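Local coordinates for protein diketoreductase (Acinetobacter baylyi, PDB 4E12) that reduces ketone groups of dicarbonyl compounds with NADH and probably also acts as an NAD-dependent (3S)-3-hydroxyacyl-CoA dehydrogenase, at residues A20-F25 with A52-E57; D102-L107 with D137-L142; F173-A176 with V180-E183. All blocks are in the same frame, centred on the assembly; numbering follows the deposited sequence.

Contact 1 of 3, residues A20-F25 with A52-E57; sequences AFQTAF and AVYEKE
The ring of Tyr54 lies under the edge of Phe21, whose CD2 stands 3.6 Å above the tyrosine plane and close to its centre. This is an aromatic cluster between two helices of the Rossmann-type NAD-binding domain: helix 14-25, which follows the first strand and its glycine-rich turn, and helix 37-57, which follows the second. The segment axes come no closer than 12.1 Å and cross at -57°, and large aromatic side chains from both helices fill the space.

Phe21 and Phe25 lie one helical turn apart and so face the same way; with CG anti to the backbone N in both, the two rings form a corner against which Tyr54 lies. The two pairings differ in sense. Toward Phe21 the tyrosine offers a face, in a T-shaped pair with centroids 4.8 Å apart. Toward Phe25 it turns its own edge, again T-shaped with the planes at 81°, and its CD1 sits over the rim of the phenylalanine face. Phe21 packs further on Phe47, Leu50 and Ala51 of helix 37-57, while Trp149 meets the Tyr54 ring as well.

Tyrosine suits this place because its length carries a hydroxyl across to the polar end of Gln22. The glutamine chain bends at chi2 (71°), which swings its amide back toward the ring. The amide is used at both ends: NE2 donates to the backbone oxygen of Ile177, leaving OE1 to accept from the tyrosine. That hydrogen bond, Tyr54 OH to Gln22 OE1, is modelled at 2.4 Å, too short for its exact length to be trusted, and OE1 lies at the edge of the tyrosine ring, near its plane.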
ATOM      1  N   ALA A  20       3.102 -28.457   5.564  1.00 30.00           N
ATOM      2  CA  ALA A  20       3.279 -29.894   5.439  1.00 29.52           C
ATOM      3  C   ALA A  20       2.507 -30.423   4.243  1.00 30.89           C
ATOM      4  O   ALA A  20       3.042 -31.215   3.461  1.00 30.62           O
ATOM      5  CB  ALA A  20       2.856 -30.589   6.726  1.00 26.50           C
ATOM      6  N   PHE A  21       1.272 -29.954   4.065  1.00 29.43           N
ATOM      7  CA  PHE A  21       0.438 -30.459   2.995  1.00 30.22           C
ATOM      8  C   PHE A  21       0.927 -30.005   1.637  1.00 31.16           C
ATOM      9  O   PHE A  21       1.010 -30.815   0.722  1.00 29.07           O
ATOM     10  CB  PHE A  21      -1.045 -30.105   3.168  1.00 28.22           C
ATOM     11  CG  PHE A  21      -1.943 -30.921   2.284  1.00 31.97           C
ATOM     12  CD1 PHE A  21      -2.448 -32.140   2.733  1.00 30.17           C
ATOM     13  CD2 PHE A  21      -2.275 -30.484   0.999  1.00 31.09           C
ATOM     14  CE1 PHE A  21      -3.282 -32.926   1.908  1.00 33.07           C
ATOM     15  CE2 PHE A  21      -3.100 -31.252   0.171  1.00 33.90           C
ATOM     16  CZ  PHE A  21      -3.607 -32.473   0.624  1.00 34.14           C
ATOM     17  N   GLN A  22       1.228 -28.720   1.493  1.00 27.87           N
ATOM     18  CA  GLN A  22       1.822 -28.197   0.269  1.00 29.77           C
ATOM     19  C   GLN A  22       3.070 -29.002  -0.111  1.00 36.27           C
ATOM     20  O   GLN A  22       3.293 -29.342  -1.276  1.00 33.20           O
ATOM     21  CB  GLN A  22       2.187 -26.712   0.456  1.00 27.18           C
ATOM     22  CG  GLN A  22       2.715 -26.015  -0.812  1.00 30.15           C
ATOM     23  CD  GLN A  22       1.658 -25.784  -1.886  1.00 29.13           C
ATOM     24  OE1 GLN A  22       0.478 -26.097  -1.707  1.00 35.55           O
ATOM     25  NE2 GLN A  22       2.083 -25.228  -3.014  1.00 33.98           N
ATOM     26  N   THR A  23       3.892 -29.313   0.883  1.00 33.90           N
ATOM     27  CA  THR A  23       5.148 -30.008   0.632  1.00 32.14           C
ATOM     28  C   THR A  23       4.891 -31.457   0.204  1.00 33.33           C
ATOM     29  O   THR A  23       5.510 -31.955  -0.741  1.00 39.67           O
ATOM     30  CB  THR A  23       6.083 -29.907   1.860  1.00 30.98           C
ATOM     31  OG1 THR A  23       6.467 -28.540   2.050  1.00 27.33           O
ATOM     32  CG2 THR A  23       7.338 -30.732   1.660  1.00 30.39           C
ATOM     33  N   ALA A  24       3.962 -32.113   0.888  1.00 31.42           N
ATOM     34  CA  ALA A  24       3.529 -33.455   0.518  1.00 33.16           C
ATOM     35  C   ALA A  24       2.903 -33.465  -0.883  1.00 32.85           C
ATOM     36  O   ALA A  24       3.269 -34.296  -1.722  1.00 32.03           O
ATOM     37  CB  ALA A  24       2.557 -34.004   1.555  1.00 30.56           C
ATOM     38  N   PHE A  25       1.998 -32.522  -1.149  1.00 34.47           N
ATOM     39  CA  PHE A  25       1.314 -32.446  -2.454  1.00 31.40           C
ATOM     40  C   PHE A  25       2.307 -32.367  -3.628  1.00 36.95           C
ATOM     41  O   PHE A  25       2.008 -32.812  -4.741  1.00 36.91           O
ATOM     42  CB  PHE A  25       0.367 -31.239  -2.485  1.00 34.98           C
ATOM     43  CG  PHE A  25      -0.362 -31.064  -3.792  1.00 40.31           C
ATOM     44  CD1 PHE A  25      -1.193 -32.070  -4.290  1.00 38.99           C
ATOM     45  CD2 PHE A  25      -0.219 -29.890  -4.525  1.00 37.31           C
ATOM     46  CE1 PHE A  25      -1.870 -31.898  -5.508  1.00 39.38           C
ATOM     47  CE2 PHE A  25      -0.887 -29.714  -5.728  1.00 38.60           C
ATOM     48  CZ  PHE A  25      -1.709 -30.713  -6.221  1.00 32.11           C
ATOM     49  N   ALA A  52      -9.369 -31.583   0.751  1.00 34.80           N
ATOM     50  CA  ALA A  52     -10.640 -31.151   0.181  1.00 39.38           C
ATOM     51  C   ALA A  52     -10.520 -29.791  -0.517  1.00 37.30           C
ATOM     52  O   ALA A  52     -10.999 -29.614  -1.644  1.00 35.80           O
ATOM     53  CB  ALA A  52     -11.702 -31.096   1.273  1.00 37.98           C
ATOM     54  N   VAL A  53      -9.893 -28.832   0.156  1.00 33.87           N
ATOM     55  CA  VAL A  53      -9.655 -27.512  -0.427  1.00 34.31           C
ATOM     56  C   VAL A  53      -8.831 -27.648  -1.704  1.00 32.38           C
ATOM     57  O   VAL A  53      -9.154 -27.061  -2.740  1.00 34.82           O
ATOM     58  CB  VAL A  53      -8.866 -26.600   0.545  1.00 37.39           C
ATOM     59  CG1 VAL A  53      -8.634 -25.230  -0.081  1.00 33.63           C
ATOM     60  CG2 VAL A  53      -9.593 -26.487   1.874  1.00 38.40           C
ATOM     61  N   TYR A  54      -7.744 -28.403  -1.628  1.00 31.01           N
ATOM     62  CA  TYR A  54      -6.893 -28.577  -2.797  1.00 32.11           C
ATOM     63  C   TYR A  54      -7.649 -29.133  -3.979  1.00 34.23           C
ATOM     64  O   TYR A  54      -7.585 -28.580  -5.079  1.00 35.06           O
ATOM     65  CB  TYR A  54      -5.672 -29.439  -2.492  1.00 33.25           C
ATOM     66  CG  TYR A  54      -4.537 -28.650  -1.893  1.00 34.88           C
ATOM     67  CD1 TYR A  54      -3.249 -28.732  -2.424  1.00 34.12           C
ATOM     68  CD2 TYR A  54      -4.750 -27.815  -0.794  1.00 31.09           C
ATOM     69  CE1 TYR A  54      -2.201 -28.001  -1.876  1.00 34.68           C
ATOM     70  CE2 TYR A  54      -3.717 -27.084  -0.236  1.00 35.29           C
ATOM     71  CZ  TYR A  54      -2.441 -27.181  -0.782  1.00 35.77           C
ATOM     72  OH  TYR A  54      -1.423 -26.457  -0.227  1.00 36.95           O
ATOM     73  N   GLU A  55      -8.366 -30.225  -3.762  1.00 38.92           N
ATOM     74  CA  GLU A  55      -9.087 -30.838  -4.862  1.00 48.20           C
ATOM     75  C   GLU A  55     -10.036 -29.858  -5.557  1.00 45.08           C
ATOM     76  O   GLU A  55     -10.301 -30.001  -6.752  1.00 43.28           O
ATOM     77  CB  GLU A  55      -9.726 -32.180  -4.452  1.00 50.33           C
ATOM     78  CG  GLU A  55     -10.669 -32.160  -3.273  1.00 69.71           C
ATOM     79  CD  GLU A  55     -10.839 -33.550  -2.638  1.00 67.65           C
ATOM     80  OE1 GLU A  55     -10.206 -34.518  -3.110  1.00 50.90           O
ATOM     81  OE2 GLU A  55     -11.605 -33.675  -1.661  1.00 61.41           O
ATOM     82  N   LYS A  56     -10.503 -28.830  -4.847  1.00 41.10           N
ATOM     83  CA  LYS A  56     -11.368 -27.823  -5.474  1.00 42.45           C
ATOM     84  C   LYS A  56     -10.600 -26.578  -5.932  1.00 48.66           C
ATOM     85  O   LYS A  56     -11.019 -25.913  -6.883  1.00 47.77           O
ATOM     86  CB  LYS A  56     -12.481 -27.382  -4.518  1.00 44.40           C
ATOM     87  CG  LYS A  56     -13.386 -28.506  -4.004  1.00 49.13           C
ATOM     88  CD  LYS A  56     -14.156 -29.202  -5.108  1.00 72.37           C
ATOM     89  CE  LYS A  56     -14.974 -30.362  -4.541  1.00 80.94           C
ATOM     90  NZ  LYS A  56     -15.671 -31.148  -5.598  1.00 78.03           N
ATOM     91  N   GLU A  57      -9.487 -26.258  -5.272  1.00 45.38           N
ATOM     92  CA  GLU A  57      -8.808 -24.976  -5.509  1.00 44.23           C
ATOM     93  C   GLU A  57      -7.435 -25.067  -6.184  1.00 42.18           C
ATOM     94  O   GLU A  57      -6.915 -24.057  -6.673  1.00 36.56           O
ATOM     95  CB  GLU A  57      -8.641 -24.218  -4.189  1.00 46.19           C
ATOM     96  CG  GLU A  57      -9.928 -23.893  -3.460  1.00 55.37           C
ATOM     97  CD  GLU A  57     -10.773 -22.871  -4.191  1.00 63.17           C
ATOM     98  OE1 GLU A  57     -10.248 -22.226  -5.122  1.00 64.77           O
ATOM     99  OE2 GLU A  57     -11.958 -22.706  -3.831  1.00 65.47           O
TER

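Contact 2 of 3, residues D102-L107 with D137-L142; sequences DIYTKL and DKFLAL
In the NAD-binding Rossmann-type domain, helix 97-110 packs beside the central sheet, and here its Tyr104 reaches Phe139 at the start of strand 139-144. The two side chains cross at about a right angle and form an offset edge-to-face pair: the edge of Phe139 is directed toward the face of Tyr104, with centroids 5.2 Å apart and planes at 71°. Contact is concentrated on one corner of the phenylalanine. Its CE2 lies 3.6 Å from Tyr104 CE1 and equally 3.6 Å from Tyr104 OH, while Phe139 CZ is a little farther, 4.1 Å from Tyr104 CZ.

Both side chains are long enough to meet although the nearest CA atoms, those of Tyr104 and Phe139, are 10.2 Å apart. Phe139 has its CG anti to the backbone N (chi1 -180°), which extends the ring from the strand toward the helix. Thr133 of helix 126-133 touches both rings, and Phe117 and Thr119 of strand 116-119 lie against Phe139 and Tyr104 respectively.

Tyr104 is also close to Lys100, an NAD-binding residue one turn earlier on the same helix. Its buried hydroxyl is hydrogen-bonded to Glu91 OE1, so its polar need is met by Glu91 and not by the phenylalanine. The aromatic pair has no hydrogen bond of its own and rests on ring packing and edge-to-face electrostatics, the hydroxyl oxygen also touching CE2; the tyrosine is thus held by the Phe139 edge and by the bond at its hydroxyl.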
ATOM      1  N   ASP A 102      13.867 -24.710  23.349  1.00 48.03           N
ATOM      2  CA  ASP A 102      14.054 -26.110  23.715  1.00 55.73           C
ATOM      3  C   ASP A 102      13.936 -27.030  22.506  1.00 51.22           C
ATOM      4  O   ASP A 102      14.669 -28.017  22.397  1.00 68.31           O
ATOM      5  CB  ASP A 102      13.137 -26.530  24.870  1.00 59.43           C
ATOM      6  CG  ASP A 102      11.678 -26.344  24.557  1.00101.67           C
ATOM      7  OD1 ASP A 102      11.367 -25.654  23.570  1.00148.93           O
ATOM      8  OD2 ASP A 102      10.840 -26.891  25.305  1.00 91.50           O
ATOM      9  N   ILE A 103      13.033 -26.695  21.588  1.00 44.18           N
ATOM     10  CA  ILE A 103      12.960 -27.406  20.317  1.00 46.54           C
ATOM     11  C   ILE A 103      14.299 -27.398  19.590  1.00 38.13           C
ATOM     12  O   ILE A 103      14.805 -28.459  19.219  1.00 49.30           O
ATOM     13  CB  ILE A 103      11.858 -26.832  19.396  1.00 49.90           C
ATOM     14  CG1 ILE A 103      10.484 -27.227  19.922  1.00 65.24           C
ATOM     15  CG2 ILE A 103      12.041 -27.310  17.968  1.00 53.23           C
ATOM     16  CD1 ILE A 103      10.260 -28.727  19.929  1.00 78.47           C
ATOM     17  N   TYR A 104      14.881 -26.217  19.375  1.00 42.21           N
ATOM     18  CA  TYR A 104      16.128 -26.151  18.617  1.00 38.52           C
ATOM     19  C   TYR A 104      17.305 -26.799  19.311  1.00 40.63           C
ATOM     20  O   TYR A 104      18.193 -27.341  18.650  1.00 47.01           O
ATOM     21  CB  TYR A 104      16.483 -24.730  18.179  1.00 38.64           C
ATOM     22  CG  TYR A 104      15.598 -24.248  17.057  1.00 34.26           C
ATOM     23  CD1 TYR A 104      15.751 -24.758  15.761  1.00 37.79           C
ATOM     24  CD2 TYR A 104      14.612 -23.299  17.281  1.00 35.82           C
ATOM     25  CE1 TYR A 104      14.937 -24.327  14.722  1.00 33.92           C
ATOM     26  CE2 TYR A 104      13.788 -22.859  16.243  1.00 36.09           C
ATOM     27  CZ  TYR A 104      13.962 -23.382  14.967  1.00 36.80           C
ATOM     28  OH  TYR A 104      13.161 -22.957  13.937  1.00 39.32           O
ATOM     29  N   THR A 105      17.334 -26.755  20.634  1.00 42.88           N
ATOM     30  CA  THR A 105      18.449 -27.391  21.332  1.00 46.73           C
ATOM     31  C   THR A 105      18.415 -28.897  21.147  1.00 46.51           C
ATOM     32  O   THR A 105      19.445 -29.527  20.886  1.00 50.78           O
ATOM     33  CB  THR A 105      18.473 -27.018  22.802  1.00 52.09           C
ATOM     34  OG1 THR A 105      18.660 -25.604  22.901  1.00 45.17           O
ATOM     35  CG2 THR A 105      19.629 -27.717  23.507  1.00 48.06           C
ATOM     36  N   LYS A 106      17.221 -29.465  21.253  1.00 45.14           N
ATOM     37  CA  LYS A 106      17.020 -30.884  21.041  1.00 44.97           C
ATOM     38  C   LYS A 106      17.250 -31.212  19.578  1.00 48.08           C
ATOM     39  O   LYS A 106      18.004 -32.129  19.240  1.00 53.78           O
ATOM     40  CB  LYS A 106      15.595 -31.259  21.424  1.00 46.85           C
ATOM     41  CG  LYS A 106      15.256 -30.934  22.852  1.00 56.20           C
ATOM     42  CD  LYS A 106      13.782 -31.102  23.107  1.00 58.28           C
ATOM     43  CE  LYS A 106      13.420 -30.664  24.508  1.00 61.24           C
ATOM     44  NZ  LYS A 106      11.959 -30.773  24.732  1.00 59.80           N
ATOM     45  N   LEU A 107      16.596 -30.442  18.710  1.00 46.38           N
ATOM     46  CA  LEU A 107      16.628 -30.689  17.278  1.00 47.33           C
ATOM     47  C   LEU A 107      18.076 -30.723  16.806  1.00 43.03           C
ATOM     48  O   LEU A 107      18.474 -31.605  16.040  1.00 52.12           O
ATOM     49  CB  LEU A 107      15.844 -29.588  16.534  1.00 42.62           C
ATOM     50  CG  LEU A 107      15.553 -29.775  15.042  1.00 43.87           C
ATOM     51  CD1 LEU A 107      14.609 -30.966  14.823  1.00 37.03           C
ATOM     52  CD2 LEU A 107      14.937 -28.499  14.484  1.00 36.90           C
ATOM     53  N   ASP A 137      25.261 -22.461  10.077  1.00 50.19           N
ATOM     54  CA  ASP A 137      25.444 -22.461   8.628  1.00 49.22           C
ATOM     55  C   ASP A 137      24.259 -23.115   7.922  1.00 52.46           C
ATOM     56  O   ASP A 137      24.110 -23.007   6.700  1.00 48.15           O
ATOM     57  CB  ASP A 137      26.736 -23.183   8.237  1.00 49.74           C
ATOM     58  CG  ASP A 137      26.775 -24.613   8.740  1.00 58.07           C
ATOM     59  OD1 ASP A 137      26.633 -24.824   9.968  1.00 54.53           O
ATOM     60  OD2 ASP A 137      26.927 -25.525   7.902  1.00 55.09           O
ATOM     61  N   LYS A 138      23.411 -23.785   8.698  1.00 51.59           N
ATOM     62  CA  LYS A 138      22.298 -24.535   8.134  1.00 50.40           C
ATOM     63  C   LYS A 138      20.954 -24.076   8.682  1.00 41.36           C
ATOM     64  O   LYS A 138      19.976 -24.823   8.605  1.00 45.30           O
ATOM     65  CB  LYS A 138      22.477 -26.036   8.405  1.00 52.03           C
ATOM     66  CG  LYS A 138      23.656 -26.682   7.685  1.00 57.34           C
ATOM     67  CD  LYS A 138      23.745 -28.154   8.033  1.00 60.01           C
ATOM     68  CE  LYS A 138      24.798 -28.877   7.204  1.00 66.81           C
ATOM     69  NZ  LYS A 138      24.428 -28.928   5.765  1.00 73.65           N
ATOM     70  N   PHE A 139      20.906 -22.869   9.241  1.00 39.48           N
ATOM     71  CA  PHE A 139      19.682 -22.340   9.825  1.00 37.81           C
ATOM     72  C   PHE A 139      19.280 -21.053   9.115  1.00 38.78           C
ATOM     73  O   PHE A 139      20.111 -20.178   8.866  1.00 39.83           O
ATOM     74  CB  PHE A 139      19.874 -22.065  11.313  1.00 35.98           C
ATOM     75  CG  PHE A 139      18.663 -21.521  11.987  1.00 36.10           C
ATOM     76  CD1 PHE A 139      18.696 -20.290  12.635  1.00 34.41           C
ATOM     77  CD2 PHE A 139      17.470 -22.244  11.977  1.00 37.64           C
ATOM     78  CE1 PHE A 139      17.568 -19.778  13.265  1.00 38.08           C
ATOM     79  CE2 PHE A 139      16.334 -21.748  12.604  1.00 31.01           C
ATOM     80  CZ  PHE A 139      16.381 -20.505  13.254  1.00 34.89           C
ATOM     81  N   LEU A 140      18.005 -20.952   8.763  1.00 38.81           N
ATOM     82  CA  LEU A 140      17.473 -19.725   8.196  1.00 33.67           C
ATOM     83  C   LEU A 140      15.976 -19.650   8.414  1.00 34.06           C
ATOM     84  O   LEU A 140      15.385 -20.517   9.064  1.00 37.79           O
ATOM     85  CB  LEU A 140      17.829 -19.601   6.707  1.00 32.71           C
ATOM     86  CG  LEU A 140      17.623 -20.824   5.806  1.00 37.85           C
ATOM     87  CD1 LEU A 140      16.176 -21.288   5.827  1.00 40.88           C
ATOM     88  CD2 LEU A 140      18.079 -20.517   4.390  1.00 37.40           C
ATOM     89  N   ALA A 141      15.361 -18.600   7.891  1.00 30.95           N
ATOM     90  CA  ALA A 141      13.916 -18.493   7.971  1.00 32.16           C
ATOM     91  C   ALA A 141      13.332 -18.791   6.610  1.00 33.01           C
ATOM     92  O   ALA A 141      13.888 -18.374   5.593  1.00 32.50           O
ATOM     93  CB  ALA A 141      13.502 -17.106   8.433  1.00 35.86           C
ATOM     94  N   LEU A 142      12.232 -19.542   6.610  1.00 31.48           N
ATOM     95  CA  LEU A 142      11.410 -19.781   5.435  1.00 30.84           C
ATOM     96  C   LEU A 142       9.987 -19.465   5.865  1.00 33.94           C
ATOM     97  O   LEU A 142       9.352 -20.247   6.578  1.00 31.77           O
ATOM     98  CB  LEU A 142      11.520 -21.247   4.999  1.00 30.46           C
ATOM     99  CG  LEU A 142      10.823 -21.601   3.682  1.00 29.34           C
ATOM    100  CD1 LEU A 142      11.514 -20.828   2.555  1.00 32.79           C
ATOM    101  CD2 LEU A 142      10.890 -23.099   3.430  1.00 29.55           C
TER

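Contact 3 of 3, residues F173-A176 with V180-E183; sequences FASA and VPIE
With chi1 at -64°, Ser175 sets its OG anti to the carbonyl carbon and beside the backbone N, and from there the hydroxyl reaches the ring of Pro181. The proline needs no such rotation: its closed ring fixes CG close to the backbone, on the side facing the helix. Ser175 OG lies 3.1 Å from Pro181 CG, a tight contact and not a hydrogen bond, and 3.5 Å from Pro181 CD. The hydroxyl also makes a weak hydrogen bond to the backbone oxygen of Val171.

Ala174 completes the contact, its CB meeting the same Pro181 CG at 4.0 Å. The small methyl suits the close backbones, with the CA atoms of Ala174 and Pro181 6.0 Å apart. Small residues on the helix and a compact ring on the strand thus let the two elements pack closely, and Val171 touches the proline from one turn earlier.

The contact closes the last step of the beta-alpha-beta unit made by strand 153-158, helix 164-176 and strand 180-183. Val180 and Ile182 pack on Ile224 and Thr221 in helix 215-226 of the second subunit, so this outermost strand of the chain's sheet faces the dimer partner. Backbone hydrogen bonds from the same two residues join it to strand 153-158, and Ala174 packs on Ala154 of that strand.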
ATOM      1  N   PHE A 173      14.091 -25.418  -3.023  1.00 34.57           N
ATOM      2  CA  PHE A 173      13.011 -26.154  -2.380  1.00 31.34           C
ATOM      3  C   PHE A 173      11.724 -25.344  -2.452  1.00 30.86           C
ATOM      4  O   PHE A 173      10.666 -25.879  -2.791  1.00 33.74           O
ATOM      5  CB  PHE A 173      13.317 -26.439  -0.907  1.00 28.96           C
ATOM      6  CG  PHE A 173      12.141 -26.964  -0.146  1.00 32.86           C
ATOM      7  CD1 PHE A 173      11.761 -28.298  -0.256  1.00 32.21           C
ATOM      8  CD2 PHE A 173      11.404 -26.119   0.686  1.00 31.46           C
ATOM      9  CE1 PHE A 173      10.656 -28.788   0.456  1.00 34.69           C
ATOM     10  CE2 PHE A 173      10.298 -26.590   1.403  1.00 34.20           C
ATOM     11  CZ  PHE A 173       9.917 -27.922   1.295  1.00 34.27           C
ATOM     12  N   ALA A 174      11.806 -24.061  -2.122  1.00 27.81           N
ATOM     13  CA  ALA A 174      10.605 -23.219  -2.170  1.00 34.28           C
ATOM     14  C   ALA A 174       9.904 -23.314  -3.542  1.00 37.82           C
ATOM     15  O   ALA A 174       8.684 -23.508  -3.643  1.00 36.78           O
ATOM     16  CB  ALA A 174      10.971 -21.777  -1.849  1.00 37.79           C
ATOM     17  N   SER A 175      10.687 -23.177  -4.605  1.00 34.09           N
ATOM     18  CA  SER A 175      10.134 -23.222  -5.952  1.00 32.19           C
ATOM     19  C   SER A 175       9.521 -24.599  -6.265  1.00 30.56           C
ATOM     20  O   SER A 175       8.428 -24.677  -6.837  1.00 34.58           O
ATOM     21  CB  SER A 175      11.216 -22.895  -6.965  1.00 32.30           C
ATOM     22  OG  SER A 175      11.675 -21.569  -6.795  1.00 42.92           O
ATOM     23  N   ALA A 176      10.221 -25.657  -5.859  1.00 31.76           N
ATOM     24  CA  ALA A 176       9.806 -27.055  -6.049  1.00 31.39           C
ATOM     25  C   ALA A 176       8.483 -27.354  -5.378  1.00 34.26           C
ATOM     26  O   ALA A 176       7.744 -28.236  -5.821  1.00 37.63           O
ATOM     27  CB  ALA A 176      10.862 -27.999  -5.516  1.00 32.25           C
ATOM     28  N   VAL A 180       6.597 -18.833  -4.700  1.00 32.50           N
ATOM     29  CA  VAL A 180       7.451 -17.823  -5.308  1.00 33.51           C
ATOM     30  C   VAL A 180       8.453 -17.420  -4.242  1.00 32.70           C
ATOM     31  O   VAL A 180       8.068 -16.824  -3.237  1.00 31.84           O
ATOM     32  CB  VAL A 180       6.644 -16.581  -5.690  1.00 35.06           C
ATOM     33  CG1 VAL A 180       7.577 -15.482  -6.189  1.00 33.59           C
ATOM     34  CG2 VAL A 180       5.618 -16.937  -6.756  1.00 38.54           C
ATOM     35  N   PRO A 181       9.741 -17.754  -4.428  1.00 34.97           N
ATOM     36  CA  PRO A 181      10.743 -17.392  -3.426  1.00 32.76           C
ATOM     37  C   PRO A 181      10.960 -15.894  -3.406  1.00 34.59           C
ATOM     38  O   PRO A 181      11.206 -15.266  -4.436  1.00 32.35           O
ATOM     39  CB  PRO A 181      12.014 -18.064  -3.939  1.00 33.57           C
ATOM     40  CG  PRO A 181      11.535 -19.145  -4.809  1.00 36.62           C
ATOM     41  CD  PRO A 181      10.319 -18.608  -5.474  1.00 31.74           C
ATOM     42  N   ILE A 182      10.854 -15.319  -2.225  1.00 30.40           N
ATOM     43  CA  ILE A 182      11.115 -13.905  -2.050  1.00 29.82           C
ATOM     44  C   ILE A 182      12.428 -13.869  -1.321  1.00 28.50           C
ATOM     45  O   ILE A 182      12.500 -14.243  -0.144  1.00 27.23           O
ATOM     46  CB  ILE A 182      10.004 -13.254  -1.209  1.00 28.62           C
ATOM     47  CG1 ILE A 182       8.662 -13.387  -1.936  1.00 34.56           C
ATOM     48  CG2 ILE A 182      10.346 -11.798  -0.874  1.00 26.17           C
ATOM     49  CD1 ILE A 182       8.663 -12.781  -3.299  1.00 35.45           C
ATOM     50  N   GLU A 183      13.487 -13.462  -2.023  1.00 30.90           N
ATOM     51  CA  GLU A 183      14.831 -13.594  -1.470  1.00 31.36           C
ATOM     52  C   GLU A 183      15.307 -12.343  -0.730  1.00 37.16           C
ATOM     53  O   GLU A 183      15.560 -11.302  -1.345  1.00 37.21           O
ATOM     54  CB  GLU A 183      15.819 -14.021  -2.570  1.00 34.15           C
ATOM     55  CG  GLU A 183      15.478 -15.374  -3.204  1.00 37.19           C
ATOM     56  CD  GLU A 183      16.428 -15.795  -4.329  1.00 44.54           C
ATOM     57  OE1 GLU A 183      17.660 -15.738  -4.144  1.00 44.95           O
ATOM     58  OE2 GLU A 183      15.938 -16.182  -5.407  1.00 53.37           O
TER

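Overall arrangement
From the N terminus the three contacts follow one another in series, none enclosing or crossing another. Contact 1 closes the path from helix 14-25 through strand 29-33 to helix 37-57. Contact 2 then spans from helix 97-110 through strand 116-119 and helix 126-133 to strand 139-144, and contact 3 closes the three-residue turn from helix 164-176 to strand 180-183, at an end of the sheet within this chain. Phe173 links them: its CZ lies 3.6 Å from Thr23 OG1 of contact 1, and its CE2 packs on Leu142 of contact 2. Contacts 1 and 2 do not touch, their centres lying about 26 Å apart.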